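Local structure of probable spore coat polysaccharide biosynthesis protein E (Chromobacterium violaceum ATCC 12472, 3G8R) at residues A[14-19]-A[73-78]; A[23-28]-A[226-231]; A[172-177]-A[235-240]. The protein probably acts as a NeuB-family sialic acid synthase, condensing an N-acylated sugar with phosphoenolpyruvate, and binds zinc, this chain holding the barrel and SAF domain of a longer protein. All coordinates share one frame; numbering follows the deposited sequence.

Contact 1. Residues A[14-19]-A[73-78]; sequences NNHMGN and TRLQPE
His16 and Thr73 meet at the rim of the TIM barrel, where the loop after strand 7-11 lies against the chain leaving helix 67-72. The residues from Asn14 to Asn19 make two tight turns, a type I turn from Asn14 to Met17 (selenomethionine in the model) and a type I' turn from His16 to Asn19, which present the imidazole and the Gly18 backbone to the second segment. The ring gives its NE2 hydrogen to the carbonyl of Thr73, with His16 NE2 and Thr73 O 3.2 Å apart and a bent angle of 145° at the hydrogen. The acceptor lies almost in the imidazole plane, so the bond uses the ring edge. One face is left to Leu75, whose CD1 sits 3.7 Å from the ring centroid in a CH-pi contact, while the other face receives the carbonyl oxygen of Asn14. Thr73 O also takes a CA-H...O contact from Gly18, whose backbone angles suit glycine. Placed between the backbone N and the carbonyl carbon (chi1 51°), OG1 of Thr73 faces Asn14 CB but is hydrogen-bonded to Arg69 O in helix 67-72, which ends just before it. The threonine methyl lies against the turn backbone, Thr73 CG2 being 3.6 Å from Met17 C.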
loop_
_atom_site.group_PDB
_atom_site.type_symbol
_atom_site.label_atom_id
_atom_site.label_comp_id
_atom_site.label_asym_id
_atom_site.label_seq_id
_atom_site.Cartn_x
_atom_site.Cartn_y
_atom_site.Cartn_z
ATOM N N ASN A 14 -23.961 18.728 -2.420
ATOM C CA ASN A 14 -25.271 19.297 -2.573
ATOM C C ASN A 14 -26.303 18.232 -2.525
ATOM O O ASN A 14 -27.452 18.482 -2.827
ATOM C CB ASN A 14 -25.358 20.116 -3.850
ATOM C CG ASN A 14 -24.415 21.307 -3.823
ATOM O OD1 ASN A 14 -24.491 22.129 -2.909
ATOM N ND2 ASN A 14 -23.512 21.400 -4.803
ATOM N N ASN A 15 -25.900 17.039 -2.109
ATOM C CA ASN A 15 -26.827 15.905 -2.095
ATOM C C ASN A 15 -27.943 16.005 -1.056
ATOM O O ASN A 15 -28.757 15.073 -0.919
ATOM C CB ASN A 15 -26.086 14.580 -1.936
ATOM C CG ASN A 15 -25.084 14.343 -3.030
ATOM O OD1 ASN A 15 -25.343 14.606 -4.200
ATOM N ND2 ASN A 15 -23.922 13.842 -2.654
ATOM N N HIS A 16 -27.978 17.112 -0.317
ATOM C CA HIS A 16 -29.138 17.409 0.506
ATOM C C HIS A 16 -30.276 17.755 -0.437
ATOM O O HIS A 16 -31.447 17.767 -0.054
ATOM C CB HIS A 16 -28.855 18.581 1.436
ATOM C CG HIS A 16 -28.228 19.754 0.754
ATOM N ND1 HIS A 16 -26.906 20.092 0.921
ATOM C CD2 HIS A 16 -28.747 20.680 -0.087
ATOM C CE1 HIS A 16 -26.636 21.180 0.220
ATOM N NE2 HIS A 16 -27.736 21.555 -0.403
HETATM N N MSE A 17 -29.893 18.048 -1.676
HETATM C CA MSE A 17 -30.817 18.254 -2.786
HETATM C C MSE A 17 -31.651 19.533 -2.675
HETATM O O MSE A 17 -32.700 19.635 -3.306
HETATM C CB MSE A 17 -31.724 17.033 -2.999
HETATM C CG MSE A 17 -31.001 15.728 -3.242
HETATM SE SE MSE A 17 -29.871 15.587 -4.669
HETATM C CE MSE A 17 -30.841 16.161 -6.055
ATOM N N GLY A 18 -31.168 20.501 -1.893
ATOM C CA GLY A 18 -31.922 21.702 -1.555
ATOM C C GLY A 18 -32.840 21.545 -0.348
ATOM O O GLY A 18 -33.567 22.493 0.020
ATOM N N ASN A 19 -32.804 20.371 0.286
ATOM C CA ASN A 19 -33.787 20.014 1.315
ATOM C C ASN A 19 -33.134 19.633 2.648
ATOM O O ASN A 19 -32.347 18.704 2.674
ATOM C CB ASN A 19 -34.688 18.879 0.790
ATOM C CG ASN A 19 -35.730 18.420 1.806
ATOM O OD1 ASN A 19 -35.553 18.575 3.020
ATOM N ND2 ASN A 19 -36.814 17.819 1.311
ATOM N N THR A 73 -30.269 23.725 -5.708
ATOM C CA THR A 73 -30.070 23.091 -4.411
ATOM C C THR A 73 -29.684 24.090 -3.324
ATOM O O THR A 73 -29.317 23.696 -2.207
ATOM C CB THR A 73 -29.012 21.985 -4.489
ATOM O OG1 THR A 73 -27.844 22.505 -5.116
ATOM C CG2 THR A 73 -29.529 20.817 -5.305
ATOM N N ARG A 74 -29.774 25.377 -3.670
ATOM C CA ARG A 74 -29.505 26.497 -2.763
ATOM C C ARG A 74 -30.111 26.296 -1.355
ATOM O O ARG A 74 -31.263 25.880 -1.224
ATOM C CB ARG A 74 -30.026 27.790 -3.420
ATOM C CG ARG A 74 -29.720 29.107 -2.724
ATOM C CD ARG A 74 -30.699 30.227 -3.173
ATOM N NE ARG A 74 -30.197 31.557 -2.798
ATOM C CZ ARG A 74 -29.576 32.398 -3.632
ATOM N NH1 ARG A 74 -29.139 33.576 -3.192
ATOM N NH2 ARG A 74 -29.401 32.063 -4.911
ATOM N N LEU A 75 -29.312 26.552 -0.317
ATOM C CA LEU A 75 -29.814 26.613 1.068
ATOM C C LEU A 75 -29.423 27.920 1.796
ATOM O O LEU A 75 -28.361 28.498 1.547
ATOM C CB LEU A 75 -29.382 25.384 1.876
ATOM C CG LEU A 75 -30.028 24.008 1.618
ATOM C CD1 LEU A 75 -29.387 22.989 2.530
ATOM C CD2 LEU A 75 -31.533 23.997 1.832
ATOM N N GLN A 76 -30.303 28.397 2.675
ATOM C CA GLN A 76 -30.068 29.659 3.372
ATOM C C GLN A 76 -29.256 29.405 4.635
ATOM O O GLN A 76 -29.390 28.352 5.243
ATOM C CB GLN A 76 -31.393 30.364 3.693
ATOM C CG GLN A 76 -32.251 30.739 2.460
ATOM C CD GLN A 76 -31.727 31.950 1.687
ATOM O OE1 GLN A 76 -31.484 31.874 0.477
ATOM N NE2 GLN A 76 -31.550 33.076 2.389
ATOM N N PRO A 77 -28.397 30.367 5.024
ATOM C CA PRO A 77 -27.538 30.287 6.210
ATOM C C PRO A 77 -28.251 29.708 7.412
ATOM O O PRO A 77 -27.668 28.969 8.191
ATOM C CB PRO A 77 -27.210 31.749 6.485
ATOM C CG PRO A 77 -27.189 32.373 5.144
ATOM C CD PRO A 77 -28.127 31.595 4.251
ATOM N N GLU A 78 -29.513 30.070 7.543
ATOM C CA GLU A 78 -30.393 29.592 8.585
ATOM C C GLU A 78 -30.366 28.050 8.583
ATOM O O GLU A 78 -30.077 27.399 9.612
ATOM C CB GLU A 78 -31.803 30.153 8.288
ATOM C CG GLU A 78 -32.766 30.306 9.470
ATOM C CD GLU A 78 -34.247 30.307 9.025
ATOM O OE1 GLU A 78 -35.047 31.138 9.535
ATOM O OE2 GLU A 78 -34.605 29.471 8.152
#

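Contact 2. Residues A[23-28]-A[226-231]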
loop_
_atom_site.group_PDB
_atom_site.type_symbol
_atom_site.label_atom_id
_atom_site.label_comp_id
_atom_site.label_asym_id
_atom_site.label_seq_id
_atom_site.Cartn_x
_atom_site.Cartn_y
_atom_site.Cartn_z
ATOM N N GLY A 23 -31.091 15.157 4.529
ATOM C CA GLY A 23 -29.849 15.833 4.819
ATOM C C GLY A 23 -29.712 15.702 6.302
ATOM O O GLY A 23 -28.650 15.361 6.811
ATOM N N VAL A 24 -30.806 15.926 7.009
ATOM C CA VAL A 24 -30.881 15.404 8.367
ATOM C C VAL A 24 -31.030 13.869 8.309
ATOM O O VAL A 24 -30.297 13.144 8.986
ATOM C CB VAL A 24 -31.973 16.106 9.188
ATOM C CG1 VAL A 24 -32.399 15.259 10.370
ATOM C CG2 VAL A 24 -31.455 17.439 9.660
ATOM N N ALA A 25 -31.933 13.382 7.453
ATOM C CA ALA A 25 -32.172 11.932 7.326
ATOM C C ALA A 25 -30.957 11.171 6.783
ATOM O O ALA A 25 -30.871 9.935 6.885
ATOM C CB ALA A 25 -33.397 11.660 6.467
ATOM N N LEU A 26 -30.025 11.932 6.232
ATOM C CA LEU A 26 -28.861 11.396 5.633
ATOM C C LEU A 26 -27.708 11.360 6.605
ATOM O O LEU A 26 -26.934 10.407 6.580
ATOM C CB LEU A 26 -28.465 12.258 4.451
ATOM C CG LEU A 26 -27.012 12.060 4.019
ATOM C CD1 LEU A 26 -26.812 10.683 3.359
ATOM C CD2 LEU A 26 -26.587 13.196 3.113
ATOM N N ILE A 27 -27.536 12.405 7.415
ATOM C CA ILE A 27 -26.551 12.369 8.494
ATOM C C ILE A 27 -26.840 11.167 9.383
ATOM O O ILE A 27 -25.929 10.381 9.693
ATOM C CB ILE A 27 -26.607 13.620 9.355
ATOM C CG1 ILE A 27 -25.768 14.726 8.725
ATOM C CG2 ILE A 27 -26.140 13.331 10.785
ATOM C CD1 ILE A 27 -26.360 16.156 8.930
ATOM N N ARG A 28 -28.114 11.010 9.754
ATOM C CA ARG A 28 -28.521 9.998 10.724
ATOM C C ARG A 28 -28.313 8.593 10.198
ATOM O O ARG A 28 -28.072 7.687 10.965
ATOM C CB ARG A 28 -29.995 10.179 11.132
ATOM C CG ARG A 28 -30.264 11.392 11.979
ATOM C CD ARG A 28 -31.753 11.672 12.066
ATOM N NE ARG A 28 -32.005 12.915 12.797
ATOM C CZ ARG A 28 -33.204 13.398 13.144
ATOM N NH1 ARG A 28 -34.330 12.751 12.839
ATOM N NH2 ARG A 28 -33.271 14.551 13.805
ATOM N N VAL A 226 -21.327 11.197 -0.138
ATOM C CA VAL A 226 -22.443 10.383 0.385
ATOM C C VAL A 226 -23.772 10.983 -0.012
ATOM O O VAL A 226 -23.834 12.167 -0.328
ATOM C CB VAL A 226 -22.437 10.310 1.909
ATOM C CG1 VAL A 226 -21.229 9.574 2.380
ATOM C CG2 VAL A 226 -22.523 11.725 2.536
ATOM N N GLY A 227 -24.825 10.174 0.038
ATOM C CA GLY A 227 -26.164 10.598 -0.310
ATOM C C GLY A 227 -27.147 9.516 0.074
ATOM O O GLY A 227 -26.760 8.374 0.266
ATOM N N LEU A 228 -28.423 9.864 0.212
ATOM C CA LEU A 228 -29.445 8.860 0.553
ATOM C C LEU A 228 -30.427 8.659 -0.609
ATOM O O LEU A 228 -31.222 9.545 -0.941
ATOM C CB LEU A 228 -30.155 9.214 1.874
ATOM C CG LEU A 228 -31.406 8.471 2.367
ATOM C CD1 LEU A 228 -31.162 6.996 2.684
ATOM C CD2 LEU A 228 -31.958 9.148 3.595
ATOM N N PRO A 229 -30.324 7.507 -1.284
ATOM C CA PRO A 229 -31.363 7.163 -2.243
ATOM C C PRO A 229 -32.713 7.125 -1.559
ATOM O O PRO A 229 -32.815 6.864 -0.359
ATOM C CB PRO A 229 -30.968 5.764 -2.728
ATOM C CG PRO A 229 -29.840 5.329 -1.837
ATOM C CD PRO A 229 -29.174 6.600 -1.390
ATOM N N THR A 230 -33.735 7.383 -2.353
ATOM C CA THR A 230 -35.072 7.630 -1.875
ATOM C C THR A 230 -35.945 7.486 -3.110
ATOM O O THR A 230 -35.464 7.623 -4.255
ATOM C CB THR A 230 -35.148 9.065 -1.252
ATOM O OG1 THR A 230 -34.861 8.997 0.148
ATOM C CG2 THR A 230 -36.496 9.742 -1.444
ATOM N N ASP A 231 -37.213 7.152 -2.881
ATOM C CA ASP A 231 -38.215 7.273 -3.924
ATOM C C ASP A 231 -38.503 8.773 -4.045
ATOM O O ASP A 231 -38.753 9.462 -3.045
ATOM C CB ASP A 231 -39.464 6.417 -3.631
ATOM C CG ASP A 231 -39.793 6.301 -2.125
ATOM O OD1 ASP A 231 -40.326 5.223 -1.735
ATOM O OD2 ASP A 231 -39.531 7.268 -1.344
#
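Leu26 and Leu228 meet where helix 21-33, which follows the first strand of the closed eight-stranded TIM barrel, packs against the loop after the eighth, 221-225. Leu26 carries most of the helix side of the contact. Its CB leaves the helix at an angle to the loop rather than straight at it, and CG swings anti to the backbone N (chi1 161°), which carries the branch point toward the 226-231 segment. There the two methyls divide the work. CD1 of Leu26 lies against the peptide joining Gly227 to Leu228, 3.5 Å from Gly227 C and 3.6 Å from Leu228 N, and it also meets Leu228 CB at 3.9 Å. The other methyl turns toward the barrel end of the loop and makes a looser contact with Val226, Leu26 CD2 being 4.4 Å from Val226 CG2. Leu228 answers from the loop side: its CD2 reaches back to the helix, 3.6 Å from Ala25 O and 4.1 Å from Ala25 CB. Val226 also touches Phe43 of strand 40-47. The polar partners of the loop backbone lie outside the two segments: Val226 is bonded to Glu11 and through its carbonyl to Asn15, Gly227 is bonded to Ala240, and Leu228 O takes a weak hydrogen bond from His22 of the same helix. No hydrogen bond crosses between 23-28 and 226-231, so the contact rests on van der Waals packing of methyl groups against carbon and peptide atoms, an attraction with little directional preference.

Contact 3. Residues A[172-177]-A[235-240]; sequences EYPTPD and INNYSA
Two irregular loops approach most closely at Pro174 and Tyr238, whose CA atoms are 5.2 Å apart, and the first of them is kinked by a cis peptide bond between Tyr173 and Pro174. The side chains that meet are mainly aromatic and proline, and the central feature is a T-shaped pair of tyrosines. Tyr173 points the edge of its ring at the face of Tyr238: the centroids are 5.5 Å apart and the planes stand at 72°. The touching edge atom is Tyr173 CD2, which lies over the outer part of the Tyr238 ring, 3.8 Å from Tyr238 CE2. The Tyr238 ring owes its place to a first torsion of 48°, which sets CG between the backbone N and the carbonyl carbon. Next to the pair, Pro174 packs on Tyr238, the CB atoms of the two residues being 4.1 Å apart. Pro174 CD lies 3.7 Å from ND2 of Asn237, an exposed residue that also touches a crystal neighbour, so its position may be influenced by it. Within the first loop, Thr175 OG1 donates to Glu172 O at 2.7 Å, a bond that closes the chain around the cis proline. Both tyrosines lie beside the metal site: the Tyr173 ring meets that of His202, and Tyr238 stands edge-to-face with His225, the two histidines that bind zinc. The contact thus bridges the loop between strand 164-168 and helix 184-191 and the loop between strand 221-225 and helix 242-259, across the end of strand 196-201, while Asp177 at the far end of the first segment forms a salt bridge with Arg254 of the second subunit.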
loop_
_atom_site.group_PDB
_atom_site.type_symbol
_atom_site.label_atom_id
_atom_site.label_comp_id
_atom_site.label_asym_id
_atom_site.label_seq_id
_atom_site.Cartn_x
_atom_site.Cartn_y
_atom_site.Cartn_z
ATOM N N GLU A 172 -12.057 13.465 -11.885
ATOM C CA GLU A 172 -12.922 12.846 -12.866
ATOM C C GLU A 172 -14.078 12.328 -12.082
ATOM O O GLU A 172 -13.922 11.715 -11.009
ATOM C CB GLU A 172 -12.221 11.771 -13.681
ATOM C CG GLU A 172 -11.120 12.349 -14.561
ATOM C CD GLU A 172 -10.125 11.309 -15.059
ATOM O OE1 GLU A 172 -8.952 11.687 -15.347
ATOM O OE2 GLU A 172 -10.513 10.121 -15.176
ATOM N N TYR A 173 -15.252 12.634 -12.601
ATOM C CA TYR A 173 -16.455 12.565 -11.815
ATOM C C TYR A 173 -17.407 11.673 -12.558
ATOM O O TYR A 173 -18.150 12.155 -13.396
ATOM C CB TYR A 173 -17.041 13.972 -11.707
ATOM C CG TYR A 173 -16.309 14.924 -10.760
ATOM C CD1 TYR A 173 -15.278 15.762 -11.212
ATOM C CD2 TYR A 173 -16.680 15.016 -9.424
ATOM C CE1 TYR A 173 -14.618 16.663 -10.345
ATOM C CE2 TYR A 173 -16.045 15.913 -8.551
ATOM C CZ TYR A 173 -15.012 16.725 -9.015
ATOM O OH TYR A 173 -14.417 17.583 -8.118
ATOM N N PRO A 174 -17.395 10.366 -12.294
ATOM C CA PRO A 174 -16.628 9.520 -11.387
ATOM C C PRO A 174 -15.282 9.156 -11.977
ATOM O O PRO A 174 -14.999 9.474 -13.142
ATOM C CB PRO A 174 -17.475 8.261 -11.321
ATOM C CG PRO A 174 -18.039 8.194 -12.684
ATOM C CD PRO A 174 -18.370 9.580 -13.066
ATOM N N THR A 175 -14.469 8.472 -11.186
ATOM C CA THR A 175 -13.103 8.158 -11.591
ATOM C C THR A 175 -12.959 6.701 -11.987
ATOM O O THR A 175 -13.298 5.817 -11.213
ATOM C CB THR A 175 -12.108 8.490 -10.490
ATOM O OG1 THR A 175 -12.407 9.794 -9.949
ATOM C CG2 THR A 175 -10.707 8.444 -11.026
ATOM N N PRO A 176 -12.507 6.448 -13.223
ATOM C CA PRO A 176 -12.209 5.079 -13.655
ATOM C C PRO A 176 -11.160 4.406 -12.777
ATOM O O PRO A 176 -10.250 5.054 -12.275
ATOM C CB PRO A 176 -11.657 5.259 -15.078
ATOM C CG PRO A 176 -12.237 6.509 -15.582
ATOM C CD PRO A 176 -12.612 7.385 -14.363
ATOM N N ASP A 177 -11.295 3.097 -12.615
ATOM C CA ASP A 177 -10.371 2.280 -11.847
ATOM C C ASP A 177 -8.977 2.481 -12.362
ATOM O O ASP A 177 -8.090 2.811 -11.604
ATOM C CB ASP A 177 -10.766 0.827 -11.986
ATOM C CG ASP A 177 -12.184 0.563 -11.532
ATOM O OD1 ASP A 177 -12.986 1.515 -11.538
ATOM O OD2 ASP A 177 -12.492 -0.590 -11.165
ATOM N N ILE A 235 -29.426 9.296 -6.883
ATOM C CA ILE A 235 -28.070 9.472 -6.390
ATOM C C ILE A 235 -27.119 9.444 -7.569
ATOM O O ILE A 235 -27.358 8.722 -8.561
ATOM C CB ILE A 235 -27.686 8.399 -5.335
ATOM C CG1 ILE A 235 -26.466 8.841 -4.547
ATOM C CG2 ILE A 235 -27.487 6.986 -5.961
ATOM C CD1 ILE A 235 -26.282 8.062 -3.246
ATOM N N ASN A 236 -26.044 10.220 -7.484
ATOM C CA ASN A 236 -25.089 10.134 -8.554
ATOM C C ASN A 236 -24.114 8.989 -8.424
ATOM O O ASN A 236 -24.140 8.189 -7.494
ATOM C CB ASN A 236 -24.377 11.452 -8.822
ATOM C CG ASN A 236 -23.866 12.101 -7.573
ATOM O OD1 ASN A 236 -24.632 12.693 -6.822
ATOM N ND2 ASN A 236 -22.577 12.001 -7.338
ATOM N N ASN A 237 -23.232 8.953 -9.394
ATOM C CA ASN A 237 -22.466 7.781 -9.748
ATOM C C ASN A 237 -21.104 7.751 -9.015
ATOM O O ASN A 237 -20.290 6.841 -9.213
ATOM C CB ASN A 237 -22.339 7.806 -11.285
ATOM C CG ASN A 237 -22.878 9.157 -11.902
ATOM O OD1 ASN A 237 -24.094 9.477 -11.834
ATOM N ND2 ASN A 237 -21.962 9.952 -12.471
ATOM N N TYR A 238 -20.878 8.764 -8.177
ATOM C CA TYR A 238 -19.705 8.854 -7.304
ATOM C C TYR A 238 -20.089 9.141 -5.849
ATOM O O TYR A 238 -19.298 9.720 -5.111
ATOM C CB TYR A 238 -18.712 9.935 -7.800
ATOM C CG TYR A 238 -19.303 11.306 -8.163
ATOM C CD1 TYR A 238 -19.899 11.549 -9.417
ATOM C CD2 TYR A 238 -19.227 12.369 -7.277
ATOM C CE1 TYR A 238 -20.421 12.821 -9.750
ATOM C CE2 TYR A 238 -19.758 13.642 -7.608
ATOM C CZ TYR A 238 -20.349 13.858 -8.838
ATOM O OH TYR A 238 -20.852 15.124 -9.126
ATOM N N SER A 239 -21.299 8.761 -5.438
ATOM C CA SER A 239 -21.742 9.038 -4.072
ATOM C C SER A 239 -22.263 7.782 -3.469
ATOM O O SER A 239 -23.092 7.120 -4.072
ATOM C CB SER A 239 -22.808 10.124 -4.047
ATOM O OG SER A 239 -22.317 11.283 -4.705
ATOM N N ALA A 240 -21.774 7.443 -2.284
ATOM C CA ALA A 240 -22.128 6.163 -1.665
ATOM C C ALA A 240 -23.339 6.293 -0.768
ATOM O O ALA A 240 -23.457 7.267 -0.035
ATOM C CB ALA A 240 -20.945 5.581 -0.879
#

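Overall arrangement
All three contacts involve the loops at the C-terminal ends of the barrel strands, yet their chemistry follows their position. Contact 2 is the buried one, held by methyl packing without a hydrogen bond; contact 1 is partly buried and mixes a hydrogen bond with CH-pi packing; contact 3 lies at the surface and relies on aromatic rings beside the zinc. Contacts 2 and 3 share the long loop between strand 221-225 and helix 242-259, and contacts 1 and 2 share the start of the barrel, its first loop and the helix that follows. Asn15, in the first loop, touches the segments of both other contacts, packing on Asn236 and Ser239 of contact 3.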